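Local coordinates for putative sugar binding protein (Bacteroides vulgatus ATCC 8482, PDB 3KEZ), which probably binds sugars at the outer membrane for nutrient uptake, as a member of the SusD family, and holds a calcium ion, at residues A198-S203 / Y341-E346; A119-G124 / G191-W196; S289-L294 / K304-D309. One frame throughout, in Å; residues are numbered along the deposited sequence. Where two conformers were deposited one is given.

Contact 1: A198-S203 / Y341-E346; sequences AMTLLS and YLNAAE
N343 reaches across from helix 337-350 to S203 on helix 195-209, where the two backbones come to 6.6 Å between the CA atoms of these residues. The tight part is one polar relay. N343 ND2 gives a hydrogen to S203 OG over 2.9 Å at 156°, and the hydroxyl oxygen lies close to the amide plane. The same hydroxyl donates back to its own helix: S203 OG reaches T200 O, one turn earlier, at 2.7 Å, meeting that carbonyl at a bent angle of 129°. A chi1 of 80° at S203 sets OG between the backbone N and the carbonyl carbon, from where it can serve both partners. An alanine in place of S203 would keep CB but remove the hydroxyl, and is likely to leave one N-H of N343 without its acceptor inside a buried interface. The loose part lies beside T200, whose carbonyl O stays 3.6 Å from N343 ND2 without bonding to it and whose methyl CG2 stands 4.4 Å from that nitrogen; its OG1 turns back to W196 O. None of the three touching residues is exposed, so the contrast is between tight and loose packing, not between core and solvent; the two segments hide only 109 Å² between them. The N343 amide is gripped from further points: OD1 accepts from R388 NH1 and ND2 also donates to E339 OE2, which should fix its flip. In this helix-rich SusD fold, whose family belongs to the TPR clan, helix 212-229 packs on both partners through A222 against T200 and A219 against A344, while A345 meets L361 of helix 354-368 and L342 meets R388 of helix 381-392.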
# COMPACT_ATOMS: atom_id res chain seq x y z
N ALA A 198 -7.61 -5.97 -7.29
CA ALA A 198 -8.56 -6.05 -6.15
C ALA A 198 -8.44 -7.39 -5.38
O ALA A 198 -8.49 -7.39 -4.17
CB ALA A 198 -10.02 -5.80 -6.57
N MSE A 199 -8.25 -8.50 -6.08
CA MSE A 199 -8.07 -9.80 -5.42
C MSE A 199 -6.78 -9.81 -4.57
O MSE A 199 -6.74 -10.37 -3.48
CB MSE A 199 -8.03 -10.94 -6.41
CG MSE A 199 -9.30 -11.29 -7.02
SE MSE A 199 -9.12 -12.97 -8.00
CE MSE A 199 -10.99 -13.17 -8.57
N THR A 200 -5.72 -9.21 -5.09
CA THR A 200 -4.45 -9.14 -4.36
C THR A 200 -4.62 -8.32 -3.09
O THR A 200 -4.24 -8.77 -2.02
CB THR A 200 -3.32 -8.58 -5.22
OG1 THR A 200 -3.14 -9.43 -6.35
CG2 THR A 200 -2.02 -8.50 -4.47
N LEU A 201 -5.27 -7.16 -3.19
CA LEU A 201 -5.51 -6.30 -1.99
C LEU A 201 -6.38 -7.08 -1.01
O LEU A 201 -6.07 -7.15 0.17
CB LEU A 201 -6.17 -4.98 -2.33
CG LEU A 201 -6.46 -3.97 -1.22
CD1 LEU A 201 -5.22 -3.78 -0.34
CD2 LEU A 201 -6.96 -2.63 -1.79
N LEU A 202 -7.42 -7.74 -1.53
CA LEU A 202 -8.35 -8.46 -0.66
C LEU A 202 -7.58 -9.57 0.10
O LEU A 202 -7.82 -9.76 1.29
CB LEU A 202 -9.55 -9.02 -1.42
CG LEU A 202 -10.52 -9.86 -0.59
CD1 LEU A 202 -10.90 -9.16 0.75
CD2 LEU A 202 -11.76 -10.20 -1.40
N SER A 203 -6.66 -10.25 -0.58
CA SER A 203 -5.80 -11.24 0.08
C SER A 203 -4.98 -10.65 1.21
O SER A 203 -4.82 -11.26 2.25
CB SER A 203 -4.90 -12.02 -0.93
OG SER A 203 -3.75 -11.30 -1.34
N TYR A 341 2.13 -13.32 -4.72
CA TYR A 341 2.97 -14.49 -4.40
C TYR A 341 3.30 -14.55 -2.90
O TYR A 341 3.19 -15.60 -2.29
CB TYR A 341 4.26 -14.52 -5.21
CG TYR A 341 4.10 -15.18 -6.55
CD1 TYR A 341 3.53 -14.48 -7.62
CD2 TYR A 341 4.55 -16.46 -6.77
CE1 TYR A 341 3.34 -15.11 -8.86
CE2 TYR A 341 4.41 -17.08 -7.99
CZ TYR A 341 3.79 -16.40 -9.03
OH TYR A 341 3.65 -17.00 -10.26
N LEU A 342 3.74 -13.43 -2.33
CA LEU A 342 4.09 -13.35 -0.91
C LEU A 342 2.89 -13.54 0.01
O LEU A 342 3.01 -14.15 1.10
CB LEU A 342 4.80 -12.04 -0.59
CG LEU A 342 6.17 -11.84 -1.27
CD1 LEU A 342 6.46 -10.35 -1.47
CD2 LEU A 342 7.27 -12.61 -0.45
N ASN A 343 1.73 -13.02 -0.39
CA ASN A 343 0.50 -13.28 0.35
C ASN A 343 0.12 -14.76 0.34
O ASN A 343 -0.19 -15.30 1.39
CB ASN A 343 -0.64 -12.41 -0.20
CG ASN A 343 -0.41 -10.92 0.07
OD1 ASN A 343 0.56 -10.53 0.77
ND2 ASN A 343 -1.32 -10.08 -0.47
N ALA A 344 0.21 -15.44 -0.82
CA ALA A 344 -0.05 -16.87 -0.90
C ALA A 344 0.93 -17.67 -0.06
O ALA A 344 0.53 -18.58 0.65
CB ALA A 344 -0.02 -17.36 -2.36
N ALA A 345 2.20 -17.24 -0.04
CA ALA A 345 3.22 -17.92 0.76
C ALA A 345 2.92 -17.83 2.24
O ALA A 345 2.94 -18.85 2.95
CB ALA A 345 4.60 -17.37 0.46
N GLU A 346 2.60 -16.63 2.70
CA GLU A 346 2.23 -16.41 4.09
C GLU A 346 0.99 -17.23 4.51
O GLU A 346 1.02 -17.96 5.50
CB GLU A 346 2.04 -14.92 4.38
CG GLU A 346 1.68 -14.65 5.83
CD GLU A 346 1.51 -13.15 6.18
OE1 GLU A 346 2.08 -12.26 5.52
OE2 GLU A 346 0.78 -12.87 7.16

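Contact 2: A119-G124 / G191-W196; sequences ALAIRG and GKVNRW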
# COMPACT_ATOMS: atom_id res chain seq x y z
N ALA A 119 -15.29 1.44 -8.22
CA ALA A 119 -15.76 2.24 -7.08
C ALA A 119 -15.77 1.46 -5.77
O ALA A 119 -15.34 1.98 -4.72
CB ALA A 119 -17.14 2.79 -7.37
N LEU A 120 -16.23 0.21 -5.83
CA LEU A 120 -16.21 -0.70 -4.69
C LEU A 120 -14.78 -1.02 -4.21
O LEU A 120 -14.50 -0.94 -3.03
CB LEU A 120 -16.94 -2.01 -5.02
CG LEU A 120 -18.47 -1.89 -5.00
CD1 LEU A 120 -19.14 -3.07 -5.68
CD2 LEU A 120 -18.94 -1.76 -3.53
N ALA A 121 -13.89 -1.39 -5.14
CA ALA A 121 -12.51 -1.68 -4.78
C ALA A 121 -11.80 -0.49 -4.14
O ALA A 121 -11.13 -0.62 -3.12
CB ALA A 121 -11.73 -2.20 -6.02
N ILE A 122 -11.99 0.69 -4.72
CA ILE A 122 -11.43 1.92 -4.23
C ILE A 122 -11.98 2.25 -2.84
O ILE A 122 -11.22 2.58 -1.97
CB ILE A 122 -11.63 3.08 -5.22
CG1 ILE A 122 -10.74 2.82 -6.45
CG2 ILE A 122 -11.19 4.43 -4.65
CD1 ILE A 122 -11.07 3.68 -7.69
N ARG A 123 -13.28 2.12 -2.62
CA ARG A 123 -13.83 2.38 -1.29
C ARG A 123 -13.24 1.43 -0.24
O ARG A 123 -12.97 1.86 0.87
CB ARG A 123 -15.36 2.31 -1.27
CG ARG A 123 -15.97 2.83 0.05
CD ARG A 123 -17.48 3.02 -0.10
NE ARG A 123 -18.17 1.74 -0.24
CZ ARG A 123 -19.48 1.59 -0.43
NH1 ARG A 123 -20.29 2.65 -0.52
NH2 ARG A 123 -19.99 0.36 -0.52
N GLY A 124 -13.09 0.15 -0.60
CA GLY A 124 -12.47 -0.84 0.29
C GLY A 124 -11.02 -0.49 0.61
O GLY A 124 -10.61 -0.56 1.77
N GLY A 191 -3.39 2.42 -15.15
CA GLY A 191 -3.71 3.47 -14.18
C GLY A 191 -5.06 3.28 -13.50
O GLY A 191 -5.49 4.16 -12.75
N LYS A 192 -5.70 2.12 -13.70
CA LYS A 192 -7.00 1.84 -13.04
C LYS A 192 -6.97 0.50 -12.30
O LYS A 192 -6.16 -0.37 -12.62
CB LYS A 192 -8.13 1.89 -14.07
CG LYS A 192 -8.25 3.28 -14.73
CD LYS A 192 -9.47 3.40 -15.64
CE LYS A 192 -9.47 4.75 -16.36
NZ LYS A 192 -8.89 5.79 -15.48
N VAL A 193 -7.87 0.33 -11.32
CA VAL A 193 -8.00 -0.96 -10.61
C VAL A 193 -8.70 -1.97 -11.46
O VAL A 193 -9.72 -1.65 -12.11
CB VAL A 193 -8.75 -0.78 -9.28
CG1 VAL A 193 -8.95 -2.12 -8.59
CG2 VAL A 193 -7.96 0.15 -8.44
N ASN A 194 -8.15 -3.19 -11.51
CA ASN A 194 -8.80 -4.33 -12.19
C ASN A 194 -9.02 -5.54 -11.27
O ASN A 194 -8.75 -5.46 -10.06
CB ASN A 194 -8.13 -4.68 -13.54
CG ASN A 194 -6.89 -5.47 -13.39
OD1 ASN A 194 -6.58 -5.88 -12.30
ND2 ASN A 194 -6.18 -5.72 -14.51
N ARG A 195 -9.59 -6.62 -11.79
CA ARG A 195 -9.95 -7.73 -10.92
C ARG A 195 -8.76 -8.27 -10.10
O ARG A 195 -8.87 -8.55 -8.88
CB ARG A 195 -10.59 -8.87 -11.71
CG ARG A 195 -11.19 -9.95 -10.82
CD ARG A 195 -11.85 -11.05 -11.65
NE ARG A 195 -12.79 -10.48 -12.60
CZ ARG A 195 -13.16 -11.06 -13.74
NH1 ARG A 195 -12.68 -12.24 -14.09
NH2 ARG A 195 -14.01 -10.43 -14.55
N TRP A 196 -7.61 -8.42 -10.75
CA TRP A 196 -6.46 -9.05 -10.13
C TRP A 196 -5.83 -8.16 -9.06
O TRP A 196 -5.45 -8.64 -7.99
CB TRP A 196 -5.43 -9.49 -11.19
CG TRP A 196 -6.08 -10.01 -12.43
CD1 TRP A 196 -5.94 -9.51 -13.68
CD2 TRP A 196 -7.04 -11.08 -12.53
NE1 TRP A 196 -6.73 -10.22 -14.58
CE2 TRP A 196 -7.40 -11.19 -13.89
CE3 TRP A 196 -7.63 -11.96 -11.61
CZ2 TRP A 196 -8.31 -12.14 -14.35
CZ3 TRP A 196 -8.55 -12.89 -12.07
CH2 TRP A 196 -8.86 -12.99 -13.43
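A121 and V193 bring their CA atoms to 7.4 Å, where the extended residue V193 (phi -75°, psi 134°) leads toward helix 195-209 and passes beside helix 109-134. This is the N-terminal lead-in of a helix, with N194 as N-cap, laid on another helix of the alpha-helical, TPR-clan part of a SusD-family protein. Contact is purely apolar and depends on the two branches of V193. With CG1 anti to the backbone N, that methyl faces A121 CB at 3.8 Å, while CG2 approaches I122 CG1 more loosely at 4.3 Å. The valine thus spans two successive residues of the helix, and 93 Å² is buried. I122, whose CB does not aim at the loop, brings CG1 nearer and also packs on I88 and C92 of helix 80-96 and on L27 and I30 of helix 20-34. Y31 of helix 20-34 touches I122 as well, and its OH is hydrogen-bonded to V193 N, so one tyrosine serves both partners. Just past the valine, N194, whose CB turns away from helix 109-134, caps the new helix: its OD1 accepts from A197 N and, through a weak bond of 3.1 Å bent to 123°, from W196 N.

Contact 3: S289-L294 / K304-D309; sequences SFYQLL and KILSFD
Y291 of helix 288-295 presents its ring to F308 and L306, two residues of strand 306-309 whose side chains leave the same side of the strand. The aromatic pair is an offset edge-to-face stack, with the edge of F308 turned to the face of Y291: the centroids lie 5.6 Å apart and the planes meet at 68°. Its closest approach, F308 CZ to Y291 CE1, is 3.7 Å, and CE1 lies in the plane of the phenylalanine ring. Next to it, one methyl of L306 does the work: CD1 sits 3.8 Å from Y291 CD1, and L294 CD2, one turn further along the helix, lies 4.2 Å from L306 CD1. CB of Y291 points toward the strand, and CG anti to the backbone N (chi1 -178°) carries the ring on to L306 and F308. The segments bury 180 Å²; the axes of helix 289-294 and strand 306-309 approach to 12.7 Å, their N-to-C directions 129° apart. The strand is the first arm of a two-stranded antiparallel beta hairpin, paired with 313-316 through backbone bonds of S307 with Y315, and the helix flanks it. Behind the first shell, I286 of strand 284-286 touches both Y291 and L306, while A314 of the partner strand packs on F308. At the far end of the tyrosine, OH is hydrogen-bonded to D418 OD2, and I419 packs against the side chain.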
# COMPACT_ATOMS: atom_id res chain seq x y z
N SER A 289 20.74 -1.59 9.04
CA SER A 289 20.32 -2.97 9.29
C SER A 289 19.64 -3.59 8.06
O SER A 289 19.86 -4.77 7.77
CB SER A 289 19.39 -3.08 10.52
OG SER A 289 18.23 -2.25 10.44
N PHE A 290 18.84 -2.82 7.33
CA PHE A 290 18.19 -3.38 6.14
C PHE A 290 19.22 -3.59 5.00
O PHE A 290 19.19 -4.61 4.32
CB PHE A 290 17.06 -2.51 5.62
CG PHE A 290 16.48 -3.04 4.33
CD1 PHE A 290 15.63 -4.12 4.35
CD2 PHE A 290 16.83 -2.50 3.11
CE1 PHE A 290 15.08 -4.62 3.16
CE2 PHE A 290 16.33 -3.00 1.95
CZ PHE A 290 15.43 -4.07 1.97
N TYR A 291 20.11 -2.62 4.81
CA TYR A 291 21.21 -2.80 3.85
C TYR A 291 22.02 -4.06 4.15
O TYR A 291 22.32 -4.85 3.24
CB TYR A 291 22.09 -1.56 3.82
CG TYR A 291 23.22 -1.62 2.82
CD1 TYR A 291 23.00 -1.97 1.50
CD2 TYR A 291 24.52 -1.34 3.22
CE1 TYR A 291 24.02 -2.02 0.59
CE2 TYR A 291 25.58 -1.39 2.31
CZ TYR A 291 25.32 -1.73 1.00
OH TYR A 291 26.33 -1.78 0.13
N GLN A 292 22.36 -4.27 5.43
CA GLN A 292 23.11 -5.46 5.83
C GLN A 292 22.35 -6.78 5.62
O GLN A 292 22.93 -7.76 5.13
CB GLN A 292 23.61 -5.33 7.25
CG GLN A 292 24.70 -4.25 7.30
CD GLN A 292 25.22 -3.96 8.68
OE1 GLN A 292 24.68 -4.44 9.69
NE2 GLN A 292 26.26 -3.13 8.74
N LEU A 293 21.06 -6.79 5.94
CA LEU A 293 20.17 -7.93 5.61
C LEU A 293 20.16 -8.22 4.11
O LEU A 293 20.27 -9.38 3.69
CB LEU A 293 18.74 -7.65 6.14
CG LEU A 293 17.43 -8.21 5.52
CD1 LEU A 293 16.29 -7.74 6.34
CD2 LEU A 293 17.15 -7.76 4.11
N LEU A 294 20.03 -7.16 3.30
CA LEU A 294 19.86 -7.33 1.87
C LEU A 294 21.16 -7.83 1.26
O LEU A 294 21.16 -8.74 0.43
CB LEU A 294 19.36 -6.04 1.17
CG LEU A 294 18.90 -6.15 -0.29
CD1 LEU A 294 17.75 -7.15 -0.47
CD2 LEU A 294 18.52 -4.77 -0.92
N LYS A 304 20.45 -4.12 -6.83
CA LYS A 304 20.61 -3.26 -8.01
C LYS A 304 19.58 -2.14 -8.18
O LYS A 304 19.64 -1.39 -9.15
CB LYS A 304 20.64 -4.11 -9.27
CG LYS A 304 21.88 -4.96 -9.40
CD LYS A 304 21.75 -5.90 -10.59
CE LYS A 304 23.06 -6.61 -10.89
NZ LYS A 304 23.02 -7.27 -12.22
N ILE A 305 18.62 -2.04 -7.26
CA ILE A 305 17.69 -0.92 -7.26
C ILE A 305 17.98 0.06 -6.13
O ILE A 305 17.15 0.89 -5.80
CB ILE A 305 16.18 -1.33 -7.27
CG1 ILE A 305 15.76 -2.19 -6.07
CG2 ILE A 305 15.82 -1.99 -8.62
CD1 ILE A 305 15.85 -1.45 -4.72
N LEU A 306 19.17 -0.06 -5.55
CA LEU A 306 19.65 0.87 -4.56
C LEU A 306 20.50 1.90 -5.29
O LEU A 306 21.32 1.57 -6.13
CB LEU A 306 20.47 0.14 -3.49
CG LEU A 306 19.79 -0.91 -2.58
CD1 LEU A 306 20.83 -1.30 -1.50
CD2 LEU A 306 18.44 -0.35 -1.99
N SER A 307 20.26 3.16 -4.96
CA SER A 307 21.01 4.30 -5.51
C SER A 307 21.78 4.92 -4.38
O SER A 307 21.22 5.40 -3.40
CB SER A 307 20.09 5.37 -6.10
OG SER A 307 19.55 4.95 -7.33
N PHE A 308 23.11 4.89 -4.48
CA PHE A 308 23.98 5.34 -3.39
C PHE A 308 24.44 6.78 -3.60
O PHE A 308 25.00 7.12 -4.64
CB PHE A 308 25.21 4.45 -3.27
CG PHE A 308 24.90 3.04 -2.88
CD1 PHE A 308 24.56 2.11 -3.84
CD2 PHE A 308 24.94 2.66 -1.54
CE1 PHE A 308 24.25 0.82 -3.48
CE2 PHE A 308 24.61 1.36 -1.17
CZ PHE A 308 24.28 0.44 -2.13
N ASP A 309 24.20 7.62 -2.60
CA ASP A 309 24.76 8.95 -2.53
C ASP A 309 26.17 8.82 -2.00
O ASP A 309 26.35 8.75 -0.79
CB ASP A 309 23.94 9.81 -1.57
CG ASP A 309 24.51 11.19 -1.43
OD1 ASP A 309 25.26 11.56 -2.32
OD2 ASP A 309 24.24 11.87 -0.41

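Contacts 1 and 2 share helix 195-209, which thereby links helix 109-134 to helix 337-350, much later in the chain: contact 2 uses the loop and N-cap leading into it, contact 1 its next turns. Their centres lie 15 Å apart, yet they touch, A198 CB coming to 4.0 Å from A121 CB. Along the chain contact 2 closes before contact 1 opens. Contact 3 is nested within the long loop closed by contact 1, their centres about 26 Å apart; the centres of contacts 2 and 3 lie about 32 Å apart, on opposite sides of the chain's centre. Contact 1 joins early and late parts of the chain, contact 2 stays within the early part, and contact 3 packs a hairpin strand on a helix shortly before it in sequence.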